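Pesticidial crystal protein CRY2AA (Bacillus thuringiensis serovar kurstaki, PDB 1I5P) promotes colloid-osmotic lysis by binding to midgut epithelial cells of dipteran and lepidopteran larvae, acting as an insecticidal toxin. Local coordinates at residues Q103-L117 and R160-L173. Residues are numbered along the deposited sequence; the frame is centred on the assembly and turned at random.
Sequences QRLNTDTLARVNAEL and RLPQFQIQGYQLLL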
loop_
_atom_site.group_PDB
_atom_site.type_symbol
_atom_site.label_atom_id
_atom_site.label_comp_id
_atom_site.label_asym_id
_atom_site.label_seq_id
_atom_site.Cartn_x
_atom_site.Cartn_y
_atom_site.Cartn_z
ATOM N N GLN A 103 -15.891 -18.136 5.863
ATOM C CA GLN A 103 -17.209 -17.653 6.266
ATOM C C GLN A 103 -18.121 -17.749 5.052
ATOM O O GLN A 103 -17.689 -17.548 3.920
ATOM C CB GLN A 103 -17.163 -16.191 6.734
ATOM C CG GLN A 103 -16.253 -15.900 7.925
ATOM C CD GLN A 103 -16.390 -14.467 8.438
ATOM O OE1 GLN A 103 -15.494 -13.946 9.106
ATOM N NE2 GLN A 103 -17.523 -13.831 8.138
ATOM N N ARG A 104 -19.386 -18.054 5.291
ATOM C CA ARG A 104 -20.346 -18.175 4.210
ATOM C C ARG A 104 -21.612 -17.390 4.495
ATOM O O ARG A 104 -22.033 -17.269 5.643
ATOM C CB ARG A 104 -20.702 -19.644 3.984
ATOM C CG ARG A 104 -19.664 -20.420 3.196
ATOM C CD ARG A 104 -20.308 -21.017 1.957
ATOM N NE ARG A 104 -21.006 -19.986 1.195
ATOM C CZ ARG A 104 -22.209 -20.139 0.650
ATOM N NH1 ARG A 104 -22.859 -21.288 0.778
ATOM N NH2 ARG A 104 -22.767 -19.135 -0.014
ATOM N N LEU A 105 -22.211 -16.844 3.444
ATOM C CA LEU A 105 -23.451 -16.098 3.593
ATOM C C LEU A 105 -24.559 -17.129 3.716
ATOM O O LEU A 105 -24.399 -18.259 3.254
ATOM C CB LEU A 105 -23.729 -15.260 2.345
ATOM C CG LEU A 105 -22.811 -14.098 1.984
ATOM C CD1 LEU A 105 -23.287 -13.480 0.672
ATOM C CD2 LEU A 105 -22.824 -13.067 3.099
ATOM N N ASN A 106 -25.674 -16.765 4.336
ATOM C CA ASN A 106 -26.768 -17.718 4.410
ATOM C C ASN A 106 -27.428 -17.671 3.034
ATOM O O ASN A 106 -27.122 -16.789 2.223
ATOM C CB ASN A 106 -27.764 -17.347 5.511
ATOM C CG ASN A 106 -28.412 -16.002 5.290
ATOM O OD1 ASN A 106 -28.135 -15.313 4.307
ATOM N ND2 ASN A 106 -29.288 -15.616 6.210
ATOM N N THR A 107 -28.326 -18.608 2.767
ATOM C CA THR A 107 -28.986 -18.677 1.471
ATOM C C THR A 107 -29.764 -17.418 1.080
ATOM O O THR A 107 -29.774 -17.035 -0.089
ATOM C CB THR A 107 -29.929 -19.896 1.408
ATOM O OG1 THR A 107 -30.178 -20.237 0.039
ATOM C CG2 THR A 107 -31.248 -19.588 2.099
ATOM N N ASP A 108 -30.414 -16.778 2.048
ATOM C CA ASP A 108 -31.196 -15.569 1.777
ATOM C C ASP A 108 -30.336 -14.389 1.323
ATOM O O ASP A 108 -30.658 -13.726 0.341
ATOM C CB ASP A 108 -31.996 -15.159 3.019
ATOM C CG ASP A 108 -33.218 -16.036 3.249
ATOM O OD1 ASP A 108 -33.861 -15.889 4.311
ATOM O OD2 ASP A 108 -33.537 -16.866 2.367
ATOM N N THR A 109 -29.255 -14.122 2.043
ATOM C CA THR A 109 -28.383 -13.015 1.684
ATOM C C THR A 109 -27.723 -13.290 0.337
ATOM O O THR A 109 -27.610 -12.395 -0.498
ATOM C CB THR A 109 -27.298 -12.789 2.749
ATOM O OG1 THR A 109 -27.922 -12.637 4.031
ATOM C CG2 THR A 109 -26.497 -11.528 2.437
ATOM N N LEU A 110 -27.294 -14.530 0.129
ATOM C CA LEU A 110 -26.660 -14.907 -1.127
ATOM C C LEU A 110 -27.565 -14.524 -2.289
ATOM O O LEU A 110 -27.147 -13.843 -3.227
ATOM C CB LEU A 110 -26.411 -16.415 -1.166
ATOM C CG LEU A 110 -25.863 -16.965 -2.486
ATOM C CD1 LEU A 110 -24.505 -16.353 -2.786
ATOM C CD2 LEU A 110 -25.746 -18.474 -2.390
ATOM N N ALA A 111 -28.816 -14.965 -2.219
ATOM C CA ALA A 111 -29.783 -14.675 -3.264
ATOM C C ALA A 111 -29.948 -13.170 -3.470
ATOM O O ALA A 111 -29.909 -12.688 -4.594
ATOM C CB ALA A 111 -31.126 -15.310 -2.919
ATOM N N ARG A 112 -30.125 -12.425 -2.385
ATOM C CA ARG A 112 -30.300 -10.979 -2.498
ATOM C C ARG A 112 -29.070 -10.289 -3.079
ATOM O O ARG A 112 -29.186 -9.416 -3.940
ATOM C CB ARG A 112 -30.635 -10.366 -1.134
ATOM C CG ARG A 112 -30.927 -8.870 -1.202
ATOM C CD ARG A 112 -31.995 -8.576 -2.253
ATOM N NE ARG A 112 -32.324 -7.155 -2.337
ATOM C CZ ARG A 112 -32.964 -6.475 -1.390
ATOM N NH1 ARG A 112 -33.351 -7.083 -0.275
ATOM N NH2 ARG A 112 -33.219 -5.182 -1.559
ATOM N N VAL A 113 -27.893 -10.675 -2.596
ATOM C CA VAL A 113 -26.646 -10.102 -3.087
ATOM C C VAL A 113 -26.565 -10.316 -4.593
ATOM O O VAL A 113 -26.273 -9.386 -5.347
ATOM C CB VAL A 113 -25.421 -10.762 -2.411
ATOM C CG1 VAL A 113 -24.171 -10.550 -3.259
ATOM C CG2 VAL A 113 -25.222 -10.175 -1.022
ATOM N N ASN A 114 -26.828 -11.542 -5.031
ATOM C CA ASN A 114 -26.785 -11.861 -6.456
ATOM C C ASN A 114 -27.762 -11.034 -7.284
ATOM O O ASN A 114 -27.452 -10.650 -8.407
ATOM C CB ASN A 114 -27.076 -13.339 -6.680
ATOM C CG ASN A 114 -25.846 -14.196 -6.554
ATOM O OD1 ASN A 114 -24.765 -13.812 -6.990
ATOM N ND2 ASN A 114 -26.007 -15.381 -5.978
ATOM N N ALA A 115 -28.938 -10.766 -6.728
ATOM C CA ALA A 115 -29.935 -9.967 -7.434
ATOM C C ALA A 115 -29.443 -8.527 -7.513
ATOM O O ALA A 115 -29.637 -7.842 -8.523
ATOM C CB ALA A 115 -31.284 -10.035 -6.702
ATOM N N GLU A 116 -28.800 -8.075 -6.443
ATOM C CA GLU A 116 -28.267 -6.723 -6.390
ATOM C C GLU A 116 -27.100 -6.543 -7.354
ATOM O O GLU A 116 -26.909 -5.455 -7.894
ATOM C CB GLU A 116 -27.823 -6.377 -4.967
ATOM C CG GLU A 116 -28.960 -6.220 -3.976
ATOM C CD GLU A 116 -29.989 -5.198 -4.428
ATOM O OE1 GLU A 116 -29.642 -4.324 -5.251
ATOM O OE2 GLU A 116 -31.144 -5.264 -3.953
ATOM N N LEU A 117 -26.316 -7.596 -7.569
ATOM C CA LEU A 117 -25.188 -7.501 -8.495
ATOM C C LEU A 117 -25.727 -7.322 -9.905
ATOM O O LEU A 117 -25.187 -6.551 -10.702
ATOM C CB LEU A 117 -24.310 -8.757 -8.439
ATOM C CG LEU A 117 -23.383 -8.933 -7.225
ATOM C CD1 LEU A 117 -22.610 -10.229 -7.370
ATOM C CD2 LEU A 117 -22.423 -7.757 -7.120
ATOM N N ARG A 160 -29.183 0.166 -3.492
ATOM C CA ARG A 160 -28.443 -1.080 -3.602
ATOM C C ARG A 160 -27.245 -1.282 -2.673
ATOM O O ARG A 160 -27.077 -2.363 -2.117
ATOM C CB ARG A 160 -28.013 -1.286 -5.054
ATOM C CG ARG A 160 -29.179 -1.308 -6.034
ATOM C CD ARG A 160 -28.790 -1.981 -7.334
ATOM N NE ARG A 160 -29.836 -1.885 -8.351
ATOM C CZ ARG A 160 -30.893 -2.687 -8.437
ATOM N NH1 ARG A 160 -31.066 -3.670 -7.566
ATOM N NH2 ARG A 160 -31.775 -2.510 -9.408
ATOM N N LEU A 161 -26.419 -0.256 -2.495
ATOM C CA LEU A 161 -25.233 -0.394 -1.648
ATOM C C LEU A 161 -25.475 -1.037 -0.276
ATOM O O LEU A 161 -24.723 -1.925 0.135
ATOM C CB LEU A 161 -24.541 0.965 -1.467
ATOM C CG LEU A 161 -23.920 1.696 -2.676
ATOM C CD1 LEU A 161 -22.473 2.017 -2.361
ATOM C CD2 LEU A 161 -24.009 0.863 -3.955
ATOM N N PRO A 162 -26.524 -0.604 0.445
ATOM C CA PRO A 162 -26.806 -1.176 1.762
ATOM C C PRO A 162 -26.897 -2.691 1.765
ATOM O O PRO A 162 -26.611 -3.335 2.774
ATOM C CB PRO A 162 -28.117 -0.498 2.149
ATOM C CG PRO A 162 -27.951 0.862 1.541
ATOM C CD PRO A 162 -27.461 0.495 0.154
ATOM N N GLN A 163 -27.276 -3.269 0.635
ATOM C CA GLN A 163 -27.395 -4.716 0.555
ATOM C C GLN A 163 -26.053 -5.428 0.616
ATOM O O GLN A 163 -26.000 -6.654 0.665
ATOM C CB GLN A 163 -28.140 -5.102 -0.715
ATOM C CG GLN A 163 -29.575 -4.615 -0.709
ATOM C CD GLN A 163 -30.300 -5.000 0.570
ATOM O OE1 GLN A 163 -30.463 -6.184 0.873
ATOM N NE2 GLN A 163 -30.736 -4.000 1.330
ATOM N N PHE A 164 -24.965 -4.665 0.603
ATOM C CA PHE A 164 -23.641 -5.267 0.692
ATOM C C PHE A 164 -23.073 -4.963 2.068
ATOM O O PHE A 164 -21.872 -5.099 2.299
ATOM C CB PHE A 164 -22.708 -4.720 -0.395
ATOM C CG PHE A 164 -23.173 -5.021 -1.791
ATOM C CD1 PHE A 164 -23.813 -4.049 -2.544
ATOM C CD2 PHE A 164 -23.019 -6.294 -2.329
ATOM C CE1 PHE A 164 -24.298 -4.335 -3.819
ATOM C CE2 PHE A 164 -23.503 -6.594 -3.606
ATOM C CZ PHE A 164 -24.145 -5.610 -4.347
ATOM N N GLN A 165 -23.952 -4.559 2.982
ATOM C CA GLN A 165 -23.549 -4.231 4.343
ATOM C C GLN A 165 -24.413 -4.965 5.365
ATOM O O GLN A 165 -24.602 -4.497 6.487
ATOM C CB GLN A 165 -23.661 -2.726 4.571
ATOM C CG GLN A 165 -22.952 -1.877 3.530
ATOM C CD GLN A 165 -23.118 -0.399 3.811
ATOM O OE1 GLN A 165 -22.204 0.261 4.307
ATOM N NE2 GLN A 165 -24.295 0.129 3.508
ATOM N N ILE A 166 -24.926 -6.122 4.969
ATOM C CA ILE A 166 -25.786 -6.933 5.823
ATOM C C ILE A 166 -25.131 -7.330 7.140
ATOM O O ILE A 166 -24.053 -7.945 7.161
ATOM C CB ILE A 166 -26.233 -8.220 5.088
ATOM C CG1 ILE A 166 -26.862 -7.851 3.739
ATOM C CG2 ILE A 166 -27.231 -8.996 5.947
ATOM C CD1 ILE A 166 -28.052 -6.921 3.847
ATOM N N GLN A 167 -25.792 -6.971 8.238
ATOM C CA GLN A 167 -25.298 -7.292 9.566
ATOM C C GLN A 167 -25.092 -8.799 9.632
ATOM O O GLN A 167 -25.922 -9.569 9.148
ATOM C CB GLN A 167 -26.309 -6.849 10.626
ATOM C CG GLN A 167 -25.711 -5.939 11.684
ATOM C CD GLN A 167 -26.470 -4.628 11.818
ATOM O OE1 GLN A 167 -27.259 -4.444 12.748
ATOM N NE2 GLN A 167 -26.238 -3.711 10.883
ATOM N N GLY A 168 -23.980 -9.212 10.231
ATOM C CA GLY A 168 -23.672 -10.625 10.325
ATOM C C GLY A 168 -22.671 -11.037 9.259
ATOM O O GLY A 168 -21.941 -12.016 9.422
ATOM N N TYR A 169 -22.621 -10.287 8.163
ATOM C CA TYR A 169 -21.693 -10.606 7.084
ATOM C C TYR A 169 -20.983 -9.374 6.552
ATOM O O TYR A 169 -20.549 -9.361 5.404
ATOM C CB TYR A 169 -22.440 -11.260 5.928
ATOM C CG TYR A 169 -23.458 -12.284 6.346
ATOM C CD1 TYR A 169 -24.796 -11.930 6.515
ATOM C CD2 TYR A 169 -23.093 -13.610 6.566
ATOM C CE1 TYR A 169 -25.747 -12.874 6.888
ATOM C CE2 TYR A 169 -24.038 -14.563 6.946
ATOM C CZ TYR A 169 -25.361 -14.186 7.101
ATOM O OH TYR A 169 -26.306 -15.115 7.464
ATOM N N GLN A 170 -20.851 -8.344 7.380
ATOM C CA GLN A 170 -20.214 -7.113 6.925
ATOM C C GLN A 170 -18.781 -7.288 6.436
ATOM O O GLN A 170 -18.414 -6.719 5.410
ATOM C CB GLN A 170 -20.268 -6.047 8.021
ATOM C CG GLN A 170 -21.673 -5.800 8.558
ATOM C CD GLN A 170 -21.818 -4.451 9.225
ATOM O OE1 GLN A 170 -20.996 -4.065 10.057
ATOM N NE2 GLN A 170 -22.871 -3.721 8.865
ATOM N N LEU A 171 -17.974 -8.072 7.145
ATOM C CA LEU A 171 -16.590 -8.273 6.718
ATOM C C LEU A 171 -16.530 -9.122 5.455
ATOM O O LEU A 171 -15.745 -8.854 4.547
ATOM C CB LEU A 171 -15.764 -8.958 7.811
ATOM C CG LEU A 171 -14.276 -9.131 7.473
ATOM C CD1 LEU A 171 -13.569 -7.767 7.561
ATOM C CD2 LEU A 171 -13.634 -10.117 8.438
ATOM N N LEU A 172 -17.365 -10.153 5.405
ATOM C CA LEU A 172 -17.399 -11.040 4.253
ATOM C C LEU A 172 -17.816 -10.315 2.977
ATOM O O LEU A 172 -17.336 -10.630 1.889
ATOM C CB LEU A 172 -18.356 -12.204 4.527
ATOM C CG LEU A 172 -18.502 -13.243 3.412
ATOM C CD1 LEU A 172 -17.129 -13.604 2.863
ATOM C CD2 LEU A 172 -19.211 -14.480 3.959
ATOM N N LEU A 173 -18.705 -9.341 3.124
ATOM C CA LEU A 173 -19.207 -8.573 1.996
ATOM C C LEU A 173 -18.403 -7.302 1.731
ATOM O O LEU A 173 -18.620 -6.623 0.730
ATOM C CB LEU A 173 -20.668 -8.196 2.246
ATOM C CG LEU A 173 -21.666 -9.354 2.342
ATOM C CD1 LEU A 173 -23.001 -8.852 2.873
ATOM C CD2 LEU A 173 -21.842 -9.978 0.962
HETATM O O HOH W 1 -18.527 -11.269 7.962
#
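Glu116 and Arg160 form the charged end of this contact. Arg160 NH1 donates to Glu116 OE1 at 2.8 Å with an N-H...O angle of 162°. The carboxylate lies at the guanidinium edge, but its oxygen is met from above its own plane. Glu116 OE2 takes Arg112 NE on its anti lone pair at 2.8 Å. A bend at chi2 (-51°) turns the Gln163 amide over one face of the Arg112 guanidinium, the planes 13° apart. Gln163 CB packs on Glu116 CG at 3.5 Å. Farther along, Phe164 meets Val113 CG1, Glu116 CB and Leu117 CD2. At the other end, Leu105 CD2 presses on Tyr169 CG at 3.4 Å, while Leu105 CD1 meets Leu173 CD2. The Tyr169 hydroxyl sits against the Asn106 amide without a hydrogen bond, the side chains crossing at about a right angle. A water accepts from both Gln103 NE2 and Leu172 N.

Asn106 N-caps helix 107-135: Thr109 N and OG1 hold its OD1 from opposite faces. A type II turn from Ile166 to Tyr169 leads into helix 170-193. Asn123 accepts from Arg160 NE.

The contact joins the start of helix 107-135 to the link between two later helices of the N-terminal helical bundle. With an arginine on each carboxylate oxygen, Glu116 is probably kept ionised.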